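Side-chain contact in spore germination protein B3 (Bacillus subtilis subsp. subtilis, PDB 3N54), which takes part, as a membrane-anchored lipoprotein component of a germinant receptor, in spore germination triggered by L-asparagine, glucose, fructose and potassium ions: residues I75-K80 and Q89-F94. Numbering follows the deposited sequence.
Sequences ILLGEK and QVLNHF
No flat group enters the contact, where Leu-91 of the helix meets Ile-75 and Leu-77 of the strand; the one ring face with a neighbour within the segments belongs to the helix itself. There the ring of Phe-94 has His-93 CD2 over its centre, 3.8 Å above the plane. Across the contact everything is aliphatic. A single methyl of Leu-91, CD2, does the touching: it lies 4.0 Å from Ile-75 CG2 and a looser 4.3 Å from Leu-77 CD2. Ile-75 and Leu-77, two positions apart in strand 74-77, both point to the helix. Ile-75 offers CG2 because that branch stands anti to its backbone N, with CG1 beside the N (chi1 -54°). The Ile-75 and Leu-91 side chains run past one another in opposite directions, alongside rather than end on. Helix 87-94 is thus laid against edge strand 74-77, which bonds through its backbone to the parallel strand 105-109; strand, helices and strand form a beta-alpha-beta unit. Leu-106 of that second strand also touches both Ile-75 and Leu-77, and Met-82 of helix 79-84 packs on Leu-77. With just 109 Å² buried and methyl groups alone meeting, the contact can contribute only dispersion and, probably, the exclusion of water, a modest part of what keeps the helix on the strand, and it offers the leucine no directional bond.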
loop_
_atom_site.group_PDB
_atom_site.type_symbol
_atom_site.label_atom_id
_atom_site.label_comp_id
_atom_site.label_asym_id
_atom_site.label_seq_id
_atom_site.Cartn_x
_atom_site.Cartn_y
_atom_site.Cartn_z
ATOM N N ILE A 75 4.853 4.262 -9.808
ATOM C CA ILE A 75 3.618 3.766 -10.390
ATOM C C ILE A 75 2.511 3.969 -9.358
ATOM O O ILE A 75 2.623 3.471 -8.231
ATOM C CB ILE A 75 3.677 2.264 -10.707
ATOM C CG1 ILE A 75 4.884 1.916 -11.592
ATOM C CG2 ILE A 75 2.392 1.824 -11.372
ATOM C CD1 ILE A 75 4.809 2.501 -12.944
ATOM N N LEU A 76 1.455 4.682 -9.742
ATOM C CA LEU A 76 0.317 4.947 -8.872
ATOM C C LEU A 76 -0.910 4.220 -9.400
ATOM O O LEU A 76 -1.311 4.430 -10.545
ATOM C CB LEU A 76 0.050 6.449 -8.806
ATOM C CG LEU A 76 -1.045 6.941 -7.858
ATOM C CD1 LEU A 76 -0.698 6.610 -6.404
ATOM C CD2 LEU A 76 -1.240 8.429 -8.039
ATOM N N LEU A 77 -1.507 3.373 -8.567
ATOM C CA LEU A 77 -2.650 2.562 -8.973
ATOM C C LEU A 77 -3.950 3.132 -8.431
ATOM O O LEU A 77 -4.054 3.447 -7.248
ATOM C CB LEU A 77 -2.481 1.115 -8.487
ATOM C CG LEU A 77 -1.219 0.361 -8.912
ATOM C CD1 LEU A 77 -1.199 -1.029 -8.289
ATOM C CD2 LEU A 77 -1.105 0.252 -10.435
ATOM N N GLY A 78 -4.939 3.267 -9.312
ATOM C CA GLY A 78 -6.253 3.769 -8.943
ATOM C C GLY A 78 -7.054 2.745 -8.167
ATOM O O GLY A 78 -6.851 1.536 -8.312
ATOM N N GLU A 79 -7.986 3.241 -7.363
ATOM C CA GLU A 79 -8.738 2.407 -6.429
ATOM C C GLU A 79 -9.569 1.339 -7.119
ATOM O O GLU A 79 -9.509 0.170 -6.748
ATOM C CB GLU A 79 -9.641 3.278 -5.549
ATOM C CG GLU A 79 -10.479 2.485 -4.556
ATOM C CD GLU A 79 -11.249 3.358 -3.581
ATOM O OE1 GLU A 79 -11.051 4.590 -3.581
ATOM O OE2 GLU A 79 -12.058 2.800 -2.810
ATOM N N LYS A 80 -10.346 1.737 -8.115
ATOM C CA LYS A 80 -11.207 0.787 -8.810
ATOM C C LYS A 80 -10.381 -0.337 -9.457
ATOM O O LYS A 80 -10.776 -1.502 -9.429
ATOM C CB LYS A 80 -12.073 1.506 -9.846
ATOM C CG LYS A 80 -13.005 0.571 -10.586
ATOM C CD LYS A 80 -13.974 1.318 -11.468
ATOM C CE LYS A 80 -14.807 0.338 -12.277
ATOM N NZ LYS A 80 -16.006 0.985 -12.866
ATOM N N GLN A 89 -0.679 -9.041 -11.889
ATOM C CA GLN A 89 -1.051 -9.386 -13.254
ATOM C C GLN A 89 -1.208 -8.140 -14.111
ATOM O O GLN A 89 -0.785 -8.134 -15.270
ATOM C CB GLN A 89 -2.325 -10.238 -13.276
ATOM C CG GLN A 89 -2.118 -11.635 -12.717
ATOM C CD GLN A 89 -3.392 -12.480 -12.744
ATOM O OE1 GLN A 89 -4.479 -11.957 -12.982
ATOM N NE2 GLN A 89 -3.259 -13.788 -12.495
ATOM N N VAL A 90 -1.798 -7.088 -13.536
ATOM C CA VAL A 90 -1.951 -5.800 -14.230
ATOM C C VAL A 90 -0.599 -5.184 -14.599
ATOM O O VAL A 90 -0.389 -4.786 -15.738
ATOM C CB VAL A 90 -2.728 -4.757 -13.374
ATOM C CG1 VAL A 90 -2.676 -3.366 -14.019
ATOM C CG2 VAL A 90 -4.178 -5.193 -13.149
ATOM N N LEU A 91 0.303 -5.087 -13.622
ATOM C CA LEU A 91 1.642 -4.535 -13.855
ATOM C C LEU A 91 2.363 -5.324 -14.937
ATOM O O LEU A 91 2.937 -4.746 -15.850
ATOM C CB LEU A 91 2.476 -4.544 -12.567
ATOM C CG LEU A 91 2.025 -3.593 -11.449
ATOM C CD1 LEU A 91 2.781 -3.909 -10.157
ATOM C CD2 LEU A 91 2.202 -2.122 -11.856
ATOM N N ASN A 92 2.326 -6.646 -14.833
ATOM C CA ASN A 92 2.931 -7.500 -15.841
ATOM C C ASN A 92 2.340 -7.271 -17.225
ATOM O O ASN A 92 3.060 -7.231 -18.214
ATOM C CB ASN A 92 2.752 -8.969 -15.490
ATOM C CG ASN A 92 3.347 -9.884 -16.539
ATOM O OD1 ASN A 92 4.557 -9.984 -16.664
ATOM N ND2 ASN A 92 2.497 -10.553 -17.298
ATOM N N HIS A 93 1.022 -7.139 -17.291
ATOM C CA HIS A 93 0.355 -6.956 -18.568
ATOM C C HIS A 93 0.719 -5.639 -19.237
ATOM O O HIS A 93 0.994 -5.604 -20.425
ATOM C CB HIS A 93 -1.170 -7.015 -18.420
ATOM C CG HIS A 93 -1.873 -7.024 -19.740
ATOM N ND1 HIS A 93 -2.339 -8.183 -20.323
ATOM C CD2 HIS A 93 -2.107 -6.031 -20.631
ATOM C CE1 HIS A 93 -2.864 -7.896 -21.501
ATOM N NE2 HIS A 93 -2.727 -6.599 -21.716
ATOM N N PHE A 94 0.742 -4.561 -18.464
ATOM C CA PHE A 94 0.896 -3.223 -19.048
ATOM C C PHE A 94 2.286 -2.634 -19.046
ATOM O O PHE A 94 2.545 -1.714 -19.814
ATOM C CB PHE A 94 -0.042 -2.251 -18.334
ATOM C CG PHE A 94 -1.482 -2.466 -18.673
ATOM C CD1 PHE A 94 -1.971 -2.082 -19.909
ATOM C CD2 PHE A 94 -2.349 -3.040 -17.766
ATOM C CE1 PHE A 94 -3.305 -2.273 -20.233
ATOM C CE2 PHE A 94 -3.686 -3.233 -18.089
ATOM C CZ PHE A 94 -4.156 -2.847 -19.325
#